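EH1AB1 (Metagenome, PDB 6I8F) probably hydrolyses carboxylic esters, as an ester hydrolase of the alpha/beta hydrolase fold recovered from a lake metagenome. Local coordinates at residues Ala181-Gln186 with Leu248-Ala253; Ala197-Ile202 with Pro260-Leu265. All coordinates share one frame; numbering follows the deposited sequence.

Interaction 1. Residues Ala181-Gln186 with Leu248-Ala253; sequences AAVVCQ and LSPLLA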
ATOM      1  N   ALA A 181       7.424  -2.936 -16.976  1.00 18.47           N
ATOM      2  CA  ALA A 181       6.429  -1.939 -16.613  1.00 18.36           C
ATOM      3  C   ALA A 181       7.127  -0.620 -16.266  1.00 18.27           C
ATOM      4  O   ALA A 181       6.720   0.426 -16.734  1.00 18.70           O
ATOM      5  CB  ALA A 181       5.563  -2.432 -15.474  1.00 17.77           C
ATOM      6  N   ALA A 182       8.183  -0.678 -15.451  1.00 18.12           N
ATOM      7  CA  ALA A 182       8.879   0.547 -15.054  1.00 19.11           C
ATOM      8  C   ALA A 182       9.425   1.264 -16.294  1.00 18.95           C
ATOM      9  O   ALA A 182       9.336   2.498 -16.423  1.00 18.35           O
ATOM     10  CB  ALA A 182       9.984   0.231 -14.078  1.00 19.13           C
ATOM     11  N   VAL A 183      10.012   0.477 -17.196  1.00 19.01           N
ATOM     12  CA  VAL A 183      10.683   1.003 -18.381  1.00 19.08           C
ATOM     13  C   VAL A 183       9.649   1.602 -19.335  1.00 18.70           C
ATOM     14  O   VAL A 183       9.912   2.649 -19.905  1.00 20.23           O
ATOM     15  CB  VAL A 183      11.555  -0.072 -19.052  1.00 19.67           C
ATOM     16  CG1 VAL A 183      11.985   0.327 -20.460  1.00 20.91           C
ATOM     17  CG2 VAL A 183      12.766  -0.390 -18.195  1.00 20.08           C
ATOM     18  N   VAL A 184       8.484   0.950 -19.495  1.00 17.77           N
ATOM     19  CA  VAL A 184       7.417   1.492 -20.348  1.00 17.72           C
ATOM     20  C   VAL A 184       7.067   2.916 -19.901  1.00 17.61           C
ATOM     21  O   VAL A 184       6.910   3.806 -20.733  1.00 17.71           O
ATOM     22  CB  VAL A 184       6.158   0.598 -20.381  1.00 17.28           C
ATOM     23  CG1 VAL A 184       4.977   1.306 -21.033  1.00 17.25           C
ATOM     24  CG2 VAL A 184       6.430  -0.724 -21.083  1.00 16.95           C
ATOM     25  N   CYS A 185       6.926   3.123 -18.587  1.00 18.52           N
ATOM     26  CA  CYS A 185       6.565   4.450 -18.050  1.00 19.45           C
ATOM     27  C   CYS A 185       7.634   5.491 -18.400  1.00 19.13           C
ATOM     28  O   CYS A 185       7.292   6.600 -18.842  1.00 19.06           O
ATOM     29  CB  CYS A 185       6.377   4.413 -16.543  1.00 19.63           C
ATOM     30  SG  CYS A 185       4.972   3.387 -16.035  1.00 20.04           S
ATOM     31  N   GLN A 186       8.904   5.123 -18.207  1.00 18.48           N
ATOM     32  CA  GLN A 186      10.040   6.024 -18.484  1.00 20.62           C
ATOM     33  C   GLN A 186      10.135   6.312 -19.989  1.00 20.97           C
ATOM     34  O   GLN A 186      10.385   7.460 -20.369  1.00 22.55           O
ATOM     35  CB  GLN A 186      11.359   5.451 -17.967  1.00 19.68           C
ATOM     36  CG  GLN A 186      11.508   5.552 -16.465  1.00 20.39           C
ATOM     37  CD  GLN A 186      12.921   5.252 -16.046  1.00 20.77           C
ATOM     38  OE1 GLN A 186      13.854   5.394 -16.838  1.00 20.32           O
ATOM     39  NE2 GLN A 186      13.082   4.823 -14.803  1.00 21.41           N
ATOM     40  N   LEU A 248      17.718  -1.449 -19.168  1.00 22.15           N
ATOM     41  CA  LEU A 248      18.203  -2.520 -18.284  1.00 22.25           C
ATOM     42  C   LEU A 248      18.237  -2.070 -16.819  1.00 21.81           C
ATOM     43  O   LEU A 248      18.286  -2.902 -15.921  1.00 20.57           O
ATOM     44  CB  LEU A 248      19.624  -2.917 -18.702  1.00 23.73           C
ATOM     45  CG  LEU A 248      19.787  -3.640 -20.035  1.00 24.92           C
ATOM     46  CD1 LEU A 248      21.268  -3.779 -20.366  1.00 26.45           C
ATOM     47  CD2 LEU A 248      19.133  -5.009 -20.006  1.00 25.58           C
ATOM     48  N   SER A 249      18.352  -0.757 -16.600  1.00 23.63           N
ATOM     49  CA  SER A 249      18.681  -0.190 -15.299  1.00 23.93           C
ATOM     50  C   SER A 249      17.844   1.060 -15.053  1.00 23.27           C
ATOM     51  O   SER A 249      18.386   2.159 -14.920  1.00 23.64           O
ATOM     52  CB  SER A 249      20.164   0.092 -15.216  1.00 24.79           C
ATOM     53  OG  SER A 249      20.899  -1.122 -15.229  1.00 26.37           O
ATOM     54  N   PRO A 250      16.495   0.941 -15.000  1.00 21.63           N
ATOM     55  CA  PRO A 250      15.638   2.117 -14.854  1.00 20.84           C
ATOM     56  C   PRO A 250      15.862   2.891 -13.543  1.00 20.26           C
ATOM     57  O   PRO A 250      15.545   4.089 -13.484  1.00 20.44           O
ATOM     58  CB  PRO A 250      14.210   1.548 -14.954  1.00 21.40           C
ATOM     59  CG  PRO A 250      14.350   0.074 -14.597  1.00 21.69           C
ATOM     60  CD  PRO A 250      15.726  -0.314 -15.105  1.00 21.78           C
ATOM     61  N   LEU A 251      16.420   2.233 -12.520  1.00 19.72           N
ATOM     62  CA  LEU A 251      16.784   2.896 -11.268  1.00 21.38           C
ATOM     63  C   LEU A 251      17.735   4.082 -11.510  1.00 24.04           C
ATOM     64  O   LEU A 251      17.762   5.016 -10.699  1.00 25.32           O
ATOM     65  CB  LEU A 251      17.426   1.891 -10.309  1.00 21.76           C
ATOM     66  CG  LEU A 251      17.786   2.427  -8.920  1.00 21.72           C
ATOM     67  CD1 LEU A 251      16.557   2.970  -8.201  1.00 22.61           C
ATOM     68  CD2 LEU A 251      18.456   1.356  -8.086  1.00 21.25           C
ATOM     69  N   LEU A 252      18.503   4.059 -12.608  1.00 24.31           N
ATOM     70  CA  LEU A 252      19.558   5.049 -12.822  1.00 25.98           C
ATOM     71  C   LEU A 252      19.027   6.290 -13.543  1.00 24.59           C
ATOM     72  O   LEU A 252      19.801   7.169 -13.836  1.00 25.69           O
ATOM     73  CB  LEU A 252      20.697   4.417 -13.633  1.00 27.34           C
ATOM     74  CG  LEU A 252      21.296   3.138 -13.048  1.00 28.88           C
ATOM     75  CD1 LEU A 252      22.398   2.600 -13.949  1.00 29.19           C
ATOM     76  CD2 LEU A 252      21.840   3.372 -11.647  1.00 29.97           C
ATOM     77  N   ALA A 253      17.726   6.380 -13.829  1.00 24.78           N
ATOM     78  CA  ALA A 253      17.191   7.612 -14.420  1.00 25.24           C
ATOM     79  C   ALA A 253      17.606   8.825 -13.572  1.00 25.94           C
ATOM     80  O   ALA A 253      17.683   8.764 -12.337  1.00 27.56           O
ATOM     81  CB  ALA A 253      15.696   7.540 -14.568  1.00 24.76           C
TER

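Interaction 2. Residues Ala197-Ile202 with Pro260-Leu265; sequences AFQMLI and PPAFVL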
ATOM      1  N   ALA A 197      -1.380   5.549 -16.381  1.00 18.25           N
ATOM      2  CA  ALA A 197      -1.923   6.279 -15.240  1.00 17.92           C
ATOM      3  C   ALA A 197      -1.403   5.706 -13.907  1.00 18.66           C
ATOM      4  O   ALA A 197      -1.588   6.316 -12.841  1.00 18.37           O
ATOM      5  CB  ALA A 197      -3.429   6.196 -15.300  1.00 18.15           C
ATOM      6  N   PHE A 198      -0.799   4.509 -13.944  1.00 17.78           N
ATOM      7  CA  PHE A 198      -0.414   3.784 -12.727  1.00 16.57           C
ATOM      8  C   PHE A 198       0.580   2.697 -13.127  1.00 16.38           C
ATOM      9  O   PHE A 198       0.511   2.218 -14.258  1.00 15.67           O
ATOM     10  CB  PHE A 198      -1.662   3.202 -12.057  1.00 16.48           C
ATOM     11  CG  PHE A 198      -1.470   2.503 -10.730  1.00 16.63           C
ATOM     12  CD1 PHE A 198      -1.288   1.133 -10.664  1.00 16.61           C
ATOM     13  CD2 PHE A 198      -1.520   3.211  -9.537  1.00 17.86           C
ATOM     14  CE1 PHE A 198      -1.142   0.481  -9.447  1.00 16.48           C
ATOM     15  CE2 PHE A 198      -1.391   2.560  -8.316  1.00 17.62           C
ATOM     16  CZ  PHE A 198      -1.195   1.196  -8.275  1.00 17.61           C
ATOM     17  N   GLN A 199       1.486   2.332 -12.211  1.00 16.26           N
ATOM     18  CA  GLN A 199       2.456   1.266 -12.454  1.00 16.76           C
ATOM     19  C   GLN A 199       2.484   0.324 -11.243  1.00 16.42           C
ATOM     20  O   GLN A 199       2.661   0.749 -10.109  1.00 15.94           O
ATOM     21  CB  GLN A 199       3.843   1.821 -12.814  1.00 16.96           C
ATOM     22  CG  GLN A 199       4.481   2.717 -11.750  1.00 16.56           C
ATOM     23  CD  GLN A 199       5.797   3.319 -12.192  1.00 17.13           C
ATOM     24  OE1 GLN A 199       6.685   2.625 -12.690  1.00 17.13           O
ATOM     25  NE2 GLN A 199       5.946   4.626 -12.013  1.00 17.40           N
ATOM     26  N   MET A 200       2.284  -0.971 -11.510  1.00 16.39           N
ATOM     27  CA  MET A 200       2.283  -1.991 -10.479  1.00 16.28           C
ATOM     28  C   MET A 200       3.558  -2.819 -10.642  1.00 16.12           C
ATOM     29  O   MET A 200       3.650  -3.665 -11.526  1.00 16.04           O
ATOM     30  CB  MET A 200       1.034  -2.880 -10.582  1.00 16.98           C
ATOM     31  CG  MET A 200       1.024  -4.035  -9.580  1.00 17.15           C
ATOM     32  SD  MET A 200      -0.228  -5.295  -9.957  1.00 18.86           S
ATOM     33  CE  MET A 200      -1.734  -4.346  -9.788  1.00 19.13           C
ATOM     34  N   LEU A 201       4.558  -2.536  -9.804  1.00 15.95           N
ATOM     35  CA  LEU A 201       5.867  -3.165  -9.908  1.00 15.96           C
ATOM     36  C   LEU A 201       6.021  -4.221  -8.805  1.00 15.50           C
ATOM     37  O   LEU A 201       6.215  -3.906  -7.636  1.00 14.09           O
ATOM     38  CB  LEU A 201       6.952  -2.088  -9.819  1.00 16.87           C
ATOM     39  CG  LEU A 201       6.737  -0.826 -10.657  1.00 16.90           C
ATOM     40  CD1 LEU A 201       7.914   0.122 -10.464  1.00 17.31           C
ATOM     41  CD2 LEU A 201       6.549  -1.142 -12.132  1.00 17.36           C
ATOM     42  N   ILE A 202       5.910  -5.490  -9.205  1.00 15.36           N
ATOM     43  CA  ILE A 202       6.016  -6.631  -8.294  1.00 15.79           C
ATOM     44  C   ILE A 202       7.458  -7.165  -8.361  1.00 16.60           C
ATOM     45  O   ILE A 202       7.886  -7.676  -9.390  1.00 16.55           O
ATOM     46  CB  ILE A 202       4.994  -7.727  -8.653  1.00 15.11           C
ATOM     47  CG1 ILE A 202       3.559  -7.193  -8.755  1.00 15.01           C
ATOM     48  CG2 ILE A 202       5.121  -8.897  -7.686  1.00 15.10           C
ATOM     49  CD1 ILE A 202       3.066  -6.424  -7.539  1.00 15.71           C
ATOM     50  N   PRO A 260       4.234   7.881 -13.390  1.00 22.25           N
ATOM     51  CA  PRO A 260       2.909   7.668 -12.816  1.00 21.76           C
ATOM     52  C   PRO A 260       2.903   7.101 -11.397  1.00 20.51           C
ATOM     53  O   PRO A 260       3.869   6.487 -10.956  1.00 19.52           O
ATOM     54  CB  PRO A 260       2.235   6.665 -13.751  1.00 22.03           C
ATOM     55  CG  PRO A 260       3.346   6.024 -14.545  1.00 22.47           C
ATOM     56  CD  PRO A 260       4.549   6.937 -14.474  1.00 22.58           C
ATOM     57  N   PRO A 261       1.793   7.284 -10.648  1.00 20.34           N
ATOM     58  CA  PRO A 261       1.651   6.690  -9.316  1.00 19.74           C
ATOM     59  C   PRO A 261       1.927   5.179  -9.379  1.00 18.56           C
ATOM     60  O   PRO A 261       1.676   4.540 -10.391  1.00 17.99           O
ATOM     61  CB  PRO A 261       0.197   6.995  -8.929  1.00 20.34           C
ATOM     62  CG  PRO A 261      -0.162   8.213  -9.756  1.00 19.80           C
ATOM     63  CD  PRO A 261       0.618   8.072 -11.044  1.00 19.62           C
ATOM     64  N   ALA A 262       2.458   4.636  -8.289  1.00 17.39           N
ATOM     65  CA  ALA A 262       3.051   3.329  -8.307  1.00 16.63           C
ATOM     66  C   ALA A 262       2.650   2.548  -7.058  1.00 16.14           C
ATOM     67  O   ALA A 262       2.351   3.126  -6.018  1.00 15.07           O
ATOM     68  CB  ALA A 262       4.559   3.471  -8.387  1.00 17.04           C
ATOM     69  N   PHE A 263       2.624   1.222  -7.226  1.00 15.74           N
ATOM     70  CA  PHE A 263       2.656   0.245  -6.173  1.00 15.71           C
ATOM     71  C   PHE A 263       3.934  -0.573  -6.385  1.00 16.43           C
ATOM     72  O   PHE A 263       4.107  -1.145  -7.459  1.00 18.42           O
ATOM     73  CB  PHE A 263       1.398  -0.623  -6.227  1.00 14.94           C
ATOM     74  CG  PHE A 263       1.383  -1.790  -5.277  1.00 14.56           C
ATOM     75  CD1 PHE A 263       0.938  -1.641  -3.976  1.00 15.38           C
ATOM     76  CD2 PHE A 263       1.795  -3.042  -5.680  1.00 14.72           C
ATOM     77  CE1 PHE A 263       0.909  -2.714  -3.101  1.00 15.02           C
ATOM     78  CE2 PHE A 263       1.790  -4.113  -4.800  1.00 14.50           C
ATOM     79  CZ  PHE A 263       1.327  -3.950  -3.518  1.00 15.13           C
ATOM     80  N   VAL A 264       4.818  -0.608  -5.384  1.00 16.08           N
ATOM     81  CA  VAL A 264       6.096  -1.330  -5.479  1.00 15.89           C
ATOM     82  C   VAL A 264       6.144  -2.354  -4.338  1.00 15.70           C
ATOM     83  O   VAL A 264       6.024  -1.997  -3.162  1.00 15.60           O
ATOM     84  CB  VAL A 264       7.300  -0.367  -5.432  1.00 16.34           C
ATOM     85  CG1 VAL A 264       8.606  -1.114  -5.630  1.00 17.35           C
ATOM     86  CG2 VAL A 264       7.182   0.766  -6.443  1.00 16.03           C
ATOM     87  N   LEU A 265       6.281  -3.630  -4.700  1.00 15.54           N
ATOM     88  CA  LEU A 265       6.292  -4.708  -3.748  1.00 15.86           C
ATOM     89  C   LEU A 265       7.665  -5.387  -3.790  1.00 16.35           C
ATOM     90  O   LEU A 265       8.176  -5.664  -4.884  1.00 15.90           O
ATOM     91  CB  LEU A 265       5.169  -5.692  -4.089  1.00 16.18           C
ATOM     92  CG  LEU A 265       5.021  -6.884  -3.140  1.00 16.01           C
ATOM     93  CD1 LEU A 265       3.574  -7.337  -3.063  1.00 16.70           C
ATOM     94  CD2 LEU A 265       5.903  -8.046  -3.571  1.00 16.26           C
TER

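Interaction 1. Residues Ala181-Gln186 with Leu248-Ala253
The nearest CA atoms are those of V183 and P250, 6.2 Å apart. Residues 181-186 are a piece of helix 176-190. Residues 248-253 are loop, apart from a short 3-10 turn at 250-252. In this alpha/beta hydrolase fold, helix 176-190 follows strand 169-174 and what is probably the nucleophile elbow. The contact packs the flank of that helix that carries A182, V183 and Q186 against the loop that leads to strand 262-267. P250 turns its CB toward the helix, and its ring atoms CB and CG make the contact. The V183 side chain crosses the ring at about a right angle, with CG2 4.0 Å from P250 CG. The CB of A182 sits further off the same ring atom.

Q186 supplies the polar part. Its CG stands beside the backbone N (chi1 -75°), and the chain runs on extended, which carries the amide across to the 3-10 turn. NE2 of Q186 donates to P250 O at 2.9 Å, with an N-H...O angle of 168°. The oxygen lies in the plane of the amide, while NE2 sits above the carbonyl plane of P250. The same oxygen accepts the turn bond from A253 N at 3.2 Å. The two donors arrive from opposite faces of the carbonyl. Both bonds satisfy an oxygen of a buried residue. NE2 is also hydrogen-bonded with the hydroxyl of Y279 on helix 273-285, and this should help fix the amide's rotation. On the other branch of the amide, OE1 of Q186 lies 3.6 Å from the methyl CB of A253.

Interaction 2. Residues Ala197-Ile202 with Pro260-Leu265
P261 O takes a hydrogen bond from Q199 N, 2.9 Å, and a weaker CA-H...O contact from F198 CA, 3.2 Å. This starts the parallel pairing of strands 198-202 and 262-265, whose axes come within 4.7 Å and differ by 2° in direction. They are neighbours in the central sheet of the alpha/beta hydrolase fold. F263 N donates to Q199 O, and L265 N to L201 O. The shortest bond of the pairing is L201 N to F263 O, 2.8 Å, almost in line with the carbonyl.

Q199 adds a side-chain bond. Its CG lies between the backbone N and the carbonyl carbon (chi1 60°), and the extended chain brings NE2 to P260 O at 3.0 Å. This bond is nearly straight, 170° at the hydrogen. The oxygen is in the plane of the amide, although NE2 is tilted from the carbonyl plane. On the way, Q199 CG packs closely on A262 CB, at 3.4 Å. L201 CD1 meets V264 CG2 on the same face, a face covered by helices 273-285 and 176-190.

F198 and F263 lie side by side under helix 310-327, pointing the same way. F198 CZ touches F263 CB at 3.8 Å. I202 CD1 comes to the edge of the F263 ring, near its plane, 3.8 Å from CE2. M200 CG packs near F263 CD2. I202 also lies near the probable catalytic triad without touching it. The remaining side-chain packing across the pair is mainly apolar. The main-chain bonds fix the parallel register, and the Q199 amide ties P260, just before the strand, to the same pairing.

Overall arrangement
Both interactions are buried, but they serve different layers of the fold. Interaction 2 joins two strands inside the central sheet. Interaction 1 lies on one side of that sheet, between a helix and a loop. They touch directly: C185 SG packs on P260 CG at 3.4 Å, and A181 CB on L201 CD2 at 3.7 Å. The loop that holds 248-253 leads on to strand 262-267, and helix 176-190 precedes strand 198-202. Y279 of helix 273-285 meets A182, P250 and L201, so it borders both. Interaction 1 is smaller. In each, a glutamine amide holds a proline carbonyl: the sole hydrogen bond across interaction 1, but a supplement to four main-chain bonds in interaction 2.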